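Local structure of response regulator protein (Burkholderia pseudomallei, 3RQI) at residues A80-S90 with A102-A110; G66-C74 with V95-D103. The protein is a response regulator that carries a phosphoryl group on a receiver-domain aspartate and, through a Fis-type helix-turn-helix region, probably acts in transcription control. One frame throughout, in Å; residues are numbered along the deposited sequence.

Overall arrangement
Both contacts lie in the receiver domain, with centres about 11 Å apart. Contact 1 pairs the last two strands of the five-stranded parallel sheet, 81-86 and the edge strand 104-107, at the opposite end of the sheet from 33-37. Contact 2 packs helix 67-76 against helix 91-100 on one face of that sheet. Along the chain the segments alternate: helix 67-76, strand 81-86, helix 91-100, strand 104-107. Ala102 and Asp103 belong to both contacts. The two also touch directly, where Val84 meets Ile70 and Ala97 and Ile82 meets Cys74. The phosphorylated aspartate at position 58 is bonded by residues of contact 1, and both contacts reach the second subunit.

Contact 1: A80-S90 with A102-A110; sequences ARILVLTGYAS and ADNYLAKPA. With GOL (glycerol), chain F; SO4 (sulfate ion), chain D.
Strands 81-86 and 104-107, a parallel pair at one edge of the receiver-domain sheet, are joined by a ladder running from Ile82 to Lys108. Val84 N donates to Asn104 O and Leu106 N to Val84 O. Thr86 N then donates to Leu106 O, and Lys108 N to Thr86 O at 2.8 Å. This last donor stands above the carbonyl plane, 55° out of it. At the start of the pair, Asp103 OD2 accepts from Ile82 N at 2.8 Å with its anti lone pair; a glycerol hydroxyl, O3, lies as near to OD2. The Arg81 guanidinium lies flat over the Asp103 carboxylate, their planes 20° apart. Its NH1 is 3.9 Å from Asp103 OD1, a long, purely electrostatic pair. Arg81 NH1 and NH2 hold a sulfate at the guanidinium edge, while NE bonds Leu119 O.

The pair closes the beta-alpha-beta unit formed with helix 91-100. Tyr105 lies on the helix side of the sheet. With CG anti to the backbone N (chi1 -179°), its ring runs past Val84, whose CG1 sits over one face in a CH-pi contact, 4.1 Å from the centroid. Ala89 CB is at the ring edge. Tyr105 OH accepts from Ser90 N at 3.1 Å, and also bonds Thr93. On the other face of the sheet, Leu83 CD1 reaches Leu106 CG at 4.0 Å.

The C-terminal ends of the strands supply one side of the phosphorylation site. Thr86 OG1, Gly87 N and Lys108 NZ all bond the phosphate of the modified aspartate at position 58. The Lys108 chain, extended beyond CG, passes Leu85 O with CE at 3.6 Å, and its NZ pairs with Asp14. The peptide bond to Pro109 is cis, as in many receiver domains.

Contact 2: G66-C74 with V95-D103; sequences GLSLIAPLC and VQAVKDGAD. With SO4 (sulfate ion), chain B.
Leu67 and Ile70 of helix 67-76 close on Ala97 of helix 91-100, forming the apolar centre of this helix pair. The short helical segments run nearly parallel, at 18°, with their axes 8.7 Å apart. Leu67 CD1 lies 3.8 Å from Ala97 CB. Ile70 CD1 approaches the same methyl at 3.7 Å, so Ala97 CB touches both branched side chains. The two branches of Ile70 divide the work. CG1, beside the backbone N (chi1 -65°), carries CD1 to Ala97, while CG2 faces the helix end, 3.5 Å from Ala102 N and 3.7 Å from Asp100 CB.

Backbone and sulfur contacts follow at that end. Ala71 CA makes a CA-H...O contact with Asp100 O. Cys74 SG rests 3.6 Å from Gly101 O. Gly101 has positive phi (121°) and ends the helix in a Schellman motif, with Ala102 N bonded to Ala97 O and Gly101 N to Val98 O.

No hydrogen bond crosses between the segments. The polar link is within helix 91-100: Gln96 NE2 donates to Asp100 OD1 at 3.0 Å, from above the carboxylate plane. This bond probably steadies the carboxylate, whose OD2 lies 3.4 Å from Leu67 O, also an acceptor. Gln96 OE1 bonds Ser124 of the second subunit. Lys99 NZ holds a sulfate and also bonds Ser124 OG and backbone Asp103 O of the second subunit.

Both helices lie on strand 81-86, where Ile70 and Ala97 meet Val84 and Cys74 meets Ile82. On its other flank, helix 67-76 packs through Leu69, Pro72 and Leu73 against helix 40-47, while Val98 of helix 91-100 meets Val98 of the second subunit.

Contact 1: A80-S90 with A102-A110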
loop_
_atom_site.group_PDB
_atom_site.type_symbol
_atom_site.label_atom_id
_atom_site.label_comp_id
_atom_site.label_asym_id
_atom_site.label_seq_id
_atom_site.Cartn_x
_atom_site.Cartn_y
_atom_site.Cartn_z
ATOM N N ALA A 80 -6.423 19.823 -6.724
ATOM C CA ALA A 80 -6.891 18.546 -7.330
ATOM C C ALA A 80 -6.857 17.357 -6.370
ATOM O O ALA A 80 -5.965 17.270 -5.519
ATOM C CB ALA A 80 -6.023 18.219 -8.554
ATOM N N ARG A 81 -7.847 16.460 -6.503
ATOM C CA ARG A 81 -7.775 15.114 -5.884
ATOM C C ARG A 81 -7.036 14.223 -6.863
ATOM O O ARG A 81 -7.336 14.225 -8.039
ATOM C CB ARG A 81 -9.181 14.557 -5.630
ATOM C CG ARG A 81 -10.170 15.459 -4.905
ATOM C CD ARG A 81 -10.030 15.527 -3.413
ATOM N NE ARG A 81 -9.893 14.225 -2.729
ATOM C CZ ARG A 81 -9.416 14.106 -1.494
ATOM N NH1 ARG A 81 -9.040 15.187 -0.805
ATOM N NH2 ARG A 81 -9.288 12.909 -0.938
ATOM N N ILE A 82 -6.033 13.485 -6.389
ATOM C CA ILE A 82 -5.165 12.732 -7.269
ATOM C C ILE A 82 -5.196 11.263 -6.855
ATOM O O ILE A 82 -4.956 10.917 -5.687
ATOM C CB ILE A 82 -3.707 13.308 -7.204
ATOM C CG1 ILE A 82 -3.680 14.747 -7.795
ATOM C CG2 ILE A 82 -2.756 12.402 -7.963
ATOM C CD1 ILE A 82 -2.324 15.420 -7.662
ATOM N N LEU A 83 -5.497 10.377 -7.810
ATOM C CA LEU A 83 -5.652 8.944 -7.523
ATOM C C LEU A 83 -4.664 8.188 -8.420
ATOM O O LEU A 83 -4.655 8.371 -9.652
ATOM C CB LEU A 83 -7.091 8.510 -7.891
ATOM C CG LEU A 83 -7.358 7.004 -7.971
ATOM C CD1 LEU A 83 -7.344 6.346 -6.537
ATOM C CD2 LEU A 83 -8.708 6.737 -8.699
ATOM N N VAL A 84 -3.847 7.342 -7.828
ATOM C CA VAL A 84 -3.051 6.368 -8.630
ATOM C C VAL A 84 -3.974 5.241 -9.025
ATOM O O VAL A 84 -4.733 4.684 -8.195
ATOM C CB VAL A 84 -1.831 5.784 -7.859
ATOM C CG1 VAL A 84 -1.193 4.584 -8.651
ATOM C CG2 VAL A 84 -0.785 6.890 -7.594
ATOM N N LEU A 85 -3.984 4.939 -10.314
ATOM C CA LEU A 85 -4.851 3.853 -10.824
ATOM C C LEU A 85 -3.954 2.930 -11.668
ATOM O O LEU A 85 -3.456 3.337 -12.735
ATOM C CB LEU A 85 -6.006 4.446 -11.662
ATOM C CG LEU A 85 -6.928 3.406 -12.345
ATOM C CD1 LEU A 85 -7.582 2.510 -11.297
ATOM C CD2 LEU A 85 -7.976 4.136 -13.161
ATOM N N THR A 86 -3.679 1.711 -11.163
ATOM C CA THR A 86 -2.547 0.912 -11.727
ATOM C C THR A 86 -2.792 -0.580 -11.860
ATOM O O THR A 86 -3.393 -1.201 -10.974
ATOM C CB THR A 86 -1.219 1.138 -10.930
ATOM O OG1 THR A 86 -0.148 0.385 -11.477
ATOM C CG2 THR A 86 -1.365 0.785 -9.485
ATOM N N GLY A 87 -2.301 -1.139 -12.963
ATOM C CA GLY A 87 -2.293 -2.596 -13.173
ATOM C C GLY A 87 -1.062 -3.264 -12.556
ATOM O O GLY A 87 -0.886 -4.486 -12.665
ATOM N N TYR A 88 -0.219 -2.456 -11.900
ATOM C CA TYR A 88 0.964 -2.948 -11.228
ATOM C C TYR A 88 0.952 -2.637 -9.729
ATOM O O TYR A 88 1.868 -2.017 -9.200
ATOM C CB TYR A 88 2.202 -2.400 -11.906
ATOM C CG TYR A 88 2.287 -2.843 -13.343
ATOM C CD1 TYR A 88 2.675 -4.146 -13.686
ATOM C CD2 TYR A 88 1.917 -1.977 -14.356
ATOM C CE1 TYR A 88 2.728 -4.542 -15.028
ATOM C CE2 TYR A 88 1.964 -2.358 -15.671
ATOM C CZ TYR A 88 2.366 -3.631 -16.014
ATOM O OH TYR A 88 2.413 -3.967 -17.357
ATOM N N ALA A 89 -0.116 -3.039 -9.049
ATOM C CA ALA A 89 -0.295 -2.578 -7.673
ATOM C C ALA A 89 0.702 -3.247 -6.730
ATOM O O ALA A 89 1.020 -4.440 -6.883
ATOM C CB ALA A 89 -1.726 -2.792 -7.202
ATOM N N SER A 90 1.194 -2.462 -5.769
ATOM C CA SER A 90 2.052 -2.978 -4.706
ATOM C C SER A 90 1.995 -2.078 -3.493
ATOM O O SER A 90 1.775 -0.849 -3.607
ATOM C CB SER A 90 3.506 -3.118 -5.183
ATOM O OG SER A 90 4.070 -1.875 -5.606
ATOM N N ALA A 102 -0.162 11.796 -3.479
ATOM C CA ALA A 102 -1.407 11.179 -3.953
ATOM C C ALA A 102 -2.424 11.091 -2.821
ATOM O O ALA A 102 -2.093 10.764 -1.668
ATOM C CB ALA A 102 -1.178 9.815 -4.540
ATOM N N ASP A 103 -3.679 11.338 -3.166
ATOM C CA ASP A 103 -4.750 11.196 -2.197
ATOM C C ASP A 103 -5.234 9.754 -1.990
ATOM O O ASP A 103 -5.765 9.435 -0.931
ATOM C CB ASP A 103 -5.948 12.110 -2.555
ATOM C CG ASP A 103 -5.564 13.556 -2.593
ATOM O OD1 ASP A 103 -5.307 14.125 -1.502
ATOM O OD2 ASP A 103 -5.478 14.118 -3.695
ATOM N N ASN A 104 -5.092 8.891 -3.005
ATOM C CA ASN A 104 -5.541 7.512 -2.866
ATOM C C ASN A 104 -4.914 6.654 -3.946
ATOM O O ASN A 104 -4.171 7.157 -4.818
ATOM C CB ASN A 104 -7.088 7.423 -2.934
ATOM C CG ASN A 104 -7.642 6.273 -2.137
ATOM O OD1 ASN A 104 -6.889 5.424 -1.604
ATOM N ND2 ASN A 104 -8.980 6.221 -2.046
ATOM N N TYR A 105 -5.204 5.355 -3.903
ATOM C CA TYR A 105 -4.503 4.430 -4.797
ATOM C C TYR A 105 -5.443 3.269 -5.010
ATOM O O TYR A 105 -6.011 2.745 -4.052
ATOM C CB TYR A 105 -3.206 3.998 -4.098
ATOM C CG TYR A 105 -2.248 3.027 -4.809
ATOM C CD1 TYR A 105 -0.962 3.454 -5.162
ATOM C CD2 TYR A 105 -2.629 1.686 -5.077
ATOM C CE1 TYR A 105 -0.037 2.581 -5.743
ATOM C CE2 TYR A 105 -1.730 0.806 -5.669
ATOM C CZ TYR A 105 -0.438 1.258 -5.985
ATOM O OH TYR A 105 0.444 0.394 -6.555
ATOM N N LEU A 106 -5.678 2.915 -6.272
ATOM C CA LEU A 106 -6.561 1.785 -6.630
ATOM C C LEU A 106 -5.929 0.871 -7.661
ATOM O O LEU A 106 -5.266 1.324 -8.614
ATOM C CB LEU A 106 -7.856 2.306 -7.236
ATOM C CG LEU A 106 -9.042 2.761 -6.395
ATOM C CD1 LEU A 106 -10.198 2.872 -7.417
ATOM C CD2 LEU A 106 -9.356 1.761 -5.289
ATOM N N ALA A 107 -6.096 -0.436 -7.437
ATOM C CA ALA A 107 -5.729 -1.425 -8.460
ATOM C C ALA A 107 -6.731 -1.487 -9.607
ATOM O O ALA A 107 -7.963 -1.477 -9.379
ATOM C CB ALA A 107 -5.591 -2.813 -7.817
ATOM N N LYS A 108 -6.209 -1.534 -10.842
ATOM C CA LYS A 108 -7.001 -1.972 -11.987
ATOM C C LYS A 108 -7.298 -3.493 -11.848
ATOM O O LYS A 108 -6.481 -4.248 -11.286
ATOM C CB LYS A 108 -6.291 -1.728 -13.324
ATOM C CG LYS A 108 -5.965 -0.281 -13.666
ATOM C CD LYS A 108 -5.195 -0.233 -14.982
ATOM C CE LYS A 108 -4.838 1.221 -15.366
ATOM N NZ LYS A 108 -3.791 1.158 -16.419
ATOM N N PRO A 109 -8.461 -3.930 -12.322
ATOM C CA PRO A 109 -9.509 -3.134 -12.935
ATOM C C PRO A 109 -10.433 -2.515 -11.881
ATOM O O PRO A 109 -10.682 -3.103 -10.814
ATOM C CB PRO A 109 -10.278 -4.163 -13.810
ATOM C CG PRO A 109 -10.082 -5.394 -13.164
ATOM C CD PRO A 109 -8.768 -5.372 -12.412
ATOM N N ALA A 110 -10.889 -1.311 -12.188
ATOM C CA ALA A 110 -11.837 -0.589 -11.341
ATOM C C ALA A 110 -12.866 -0.016 -12.286
ATOM O O ALA A 110 -12.539 0.273 -13.439
ATOM C CB ALA A 110 -11.111 0.555 -10.583
HETATM C C1 GOL F . -1.637 18.382 -2.915
HETATM O O1 GOL F . -1.073 17.263 -2.237
HETATM C C2 GOL F . -2.998 18.106 -3.574
HETATM O O2 GOL F . -2.963 18.245 -4.995
HETATM C C3 GOL F . -3.607 16.780 -3.128
HETATM O O3 GOL F . -3.251 15.758 -4.027
HETATM S S SO4 D . -8.294 12.974 2.697
HETATM O O1 SO4 D . -9.102 11.994 2.015
HETATM O O2 SO4 D . -9.119 13.642 3.713
HETATM O O3 SO4 D . -7.158 12.282 3.318
HETATM O O4 SO4 D . -7.778 13.989 1.767
#

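Contact 2: G66-C74 with V95-D103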
loop_
_atom_site.group_PDB
_atom_site.type_symbol
_atom_site.label_atom_id
_atom_site.label_comp_id
_atom_site.label_asym_id
_atom_site.label_seq_id
_atom_site.Cartn_x
_atom_site.Cartn_y
_atom_site.Cartn_z
ATOM N N GLY A 66 5.135 7.130 -13.762
ATOM C CA GLY A 66 3.960 7.853 -13.210
ATOM C C GLY A 66 4.175 8.317 -11.773
ATOM O O GLY A 66 3.709 9.398 -11.338
ATOM N N LEU A 67 4.932 7.540 -11.020
ATOM C CA LEU A 67 5.192 7.905 -9.638
ATOM C C LEU A 67 5.892 9.257 -9.582
ATOM O O LEU A 67 5.573 10.110 -8.735
ATOM C CB LEU A 67 6.079 6.823 -9.023
ATOM C CG LEU A 67 6.212 6.729 -7.519
ATOM C CD1 LEU A 67 4.833 6.542 -6.866
ATOM C CD2 LEU A 67 7.107 5.521 -7.216
ATOM N N SER A 68 6.845 9.454 -10.502
ATOM C CA SER A 68 7.650 10.684 -10.585
ATOM C C SER A 68 6.825 11.919 -10.950
ATOM O O SER A 68 7.291 13.064 -10.786
ATOM C CB SER A 68 8.792 10.480 -11.593
ATOM O OG SER A 68 8.298 10.557 -12.941
ATOM N N LEU A 69 5.607 11.695 -11.449
ATOM C CA LEU A 69 4.714 12.798 -11.828
ATOM C C LEU A 69 3.924 13.341 -10.650
ATOM O O LEU A 69 3.423 14.458 -10.699
ATOM C CB LEU A 69 3.694 12.373 -12.914
ATOM C CG LEU A 69 4.123 12.257 -14.361
ATOM C CD1 LEU A 69 2.913 11.745 -15.182
ATOM C CD2 LEU A 69 4.571 13.668 -14.832
ATOM N N ILE A 70 3.813 12.568 -9.574
ATOM C CA ILE A 70 2.839 12.943 -8.541
ATOM C C ILE A 70 3.199 14.272 -7.829
ATOM O O ILE A 70 2.343 15.161 -7.695
ATOM C CB ILE A 70 2.673 11.815 -7.541
ATOM C CG1 ILE A 70 2.065 10.601 -8.253
ATOM C CG2 ILE A 70 1.760 12.296 -6.388
ATOM C CD1 ILE A 70 2.145 9.281 -7.443
ATOM N N ALA A 71 4.443 14.404 -7.364
ATOM C CA ALA A 71 4.862 15.663 -6.732
ATOM C C ALA A 71 4.701 16.908 -7.640
ATOM O O ALA A 71 4.131 17.910 -7.190
ATOM C CB ALA A 71 6.318 15.555 -6.156
ATOM N N PRO A 72 5.202 16.854 -8.897
ATOM C CA PRO A 72 5.010 18.011 -9.800
ATOM C C PRO A 72 3.523 18.323 -10.066
ATOM O O PRO A 72 3.140 19.489 -10.143
ATOM C CB PRO A 72 5.714 17.600 -11.087
ATOM C CG PRO A 72 6.438 16.350 -10.825
ATOM C CD PRO A 72 6.174 15.879 -9.438
ATOM N N LEU A 73 2.695 17.293 -10.169
ATOM C CA LEU A 73 1.270 17.484 -10.328
ATOM C C LEU A 73 0.650 18.176 -9.109
ATOM O O LEU A 73 -0.183 19.058 -9.248
ATOM C CB LEU A 73 0.574 16.148 -10.601
ATOM C CG LEU A 73 0.745 15.493 -11.971
ATOM C CD1 LEU A 73 0.121 14.095 -11.963
ATOM C CD2 LEU A 73 0.101 16.362 -13.101
ATOM N N CYS A 74 1.030 17.760 -7.897
ATOM C CA CYS A 74 0.528 18.434 -6.716
ATOM C C CYS A 74 0.941 19.905 -6.718
ATOM O O CYS A 74 0.176 20.746 -6.252
ATOM C CB CYS A 74 1.057 17.767 -5.455
ATOM S SG CYS A 74 0.394 16.160 -5.167
ATOM N N VAL A 95 2.792 3.244 -0.716
ATOM C CA VAL A 95 3.496 4.042 0.313
ATOM C C VAL A 95 4.150 5.261 -0.363
ATOM O O VAL A 95 3.905 6.392 0.099
ATOM C CB VAL A 95 4.561 3.164 1.049
ATOM C CG1 VAL A 95 5.501 4.027 1.912
ATOM C CG2 VAL A 95 3.893 2.082 1.928
ATOM N N GLN A 96 4.964 5.070 -1.427
ATOM C CA GLN A 96 5.679 6.195 -2.007
ATOM C C GLN A 96 4.723 7.181 -2.687
ATOM O O GLN A 96 4.924 8.396 -2.597
ATOM C CB GLN A 96 6.769 5.717 -2.967
ATOM C CG GLN A 96 7.744 6.835 -3.396
ATOM C CD GLN A 96 8.440 7.416 -2.167
ATOM O OE1 GLN A 96 8.908 6.666 -1.302
ATOM N NE2 GLN A 96 8.489 8.744 -2.075
ATOM N N ALA A 97 3.689 6.656 -3.342
ATOM C CA ALA A 97 2.726 7.549 -3.990
ATOM C C ALA A 97 2.058 8.512 -3.021
ATOM O O ALA A 97 1.863 9.720 -3.333
ATOM C CB ALA A 97 1.657 6.747 -4.741
ATOM N N VAL A 98 1.738 8.004 -1.838
ATOM C CA VAL A 98 1.083 8.852 -0.834
ATOM C C VAL A 98 2.091 9.853 -0.303
ATOM O O VAL A 98 1.771 11.035 -0.096
ATOM C CB VAL A 98 0.437 8.002 0.303
ATOM C CG1 VAL A 98 -0.084 8.930 1.436
ATOM C CG2 VAL A 98 -0.615 7.081 -0.265
ATOM N N LYS A 99 3.349 9.434 -0.107
ATOM C CA LYS A 99 4.352 10.400 0.350
ATOM C C LYS A 99 4.526 11.558 -0.640
ATOM O O LYS A 99 4.760 12.706 -0.248
ATOM C CB LYS A 99 5.718 9.713 0.560
ATOM C CG LYS A 99 5.802 8.744 1.714
ATOM C CD LYS A 99 7.270 8.385 1.931
ATOM C CE LYS A 99 7.425 7.398 3.061
ATOM N NZ LYS A 99 8.847 7.191 3.394
ATOM N N ASP A 100 4.397 11.236 -1.935
ATOM C CA ASP A 100 4.584 12.174 -3.045
ATOM C C ASP A 100 3.399 13.139 -3.187
ATOM O O ASP A 100 3.506 14.169 -3.891
ATOM C CB ASP A 100 4.761 11.392 -4.372
ATOM C CG ASP A 100 6.089 10.646 -4.463
ATOM O OD1 ASP A 100 6.985 10.866 -3.635
ATOM O OD2 ASP A 100 6.204 9.794 -5.374
ATOM N N GLY A 101 2.292 12.796 -2.522
ATOM C CA GLY A 101 1.100 13.631 -2.500
ATOM C C GLY A 101 -0.193 13.048 -3.023
ATOM O O GLY A 101 -1.214 13.757 -3.005
ATOM N N ALA A 102 -0.162 11.796 -3.479
ATOM C CA ALA A 102 -1.407 11.179 -3.953
ATOM C C ALA A 102 -2.424 11.091 -2.821
ATOM O O ALA A 102 -2.093 10.764 -1.668
ATOM C CB ALA A 102 -1.178 9.815 -4.540
ATOM N N ASP A 103 -3.679 11.338 -3.166
ATOM C CA ASP A 103 -4.750 11.196 -2.197
ATOM C C ASP A 103 -5.234 9.754 -1.990
ATOM O O ASP A 103 -5.765 9.435 -0.931
ATOM C CB ASP A 103 -5.948 12.110 -2.555
ATOM C CG ASP A 103 -5.564 13.556 -2.593
ATOM O OD1 ASP A 103 -5.307 14.125 -1.502
ATOM O OD2 ASP A 103 -5.478 14.118 -3.695
HETATM S S SO4 B . 11.820 9.448 3.928
HETATM O O1 SO4 B . 12.257 8.075 3.915
HETATM O O2 SO4 B . 12.881 10.289 3.358
HETATM O O3 SO4 B . 10.590 9.547 3.133
HETATM O O4 SO4 B . 11.535 9.911 5.294
#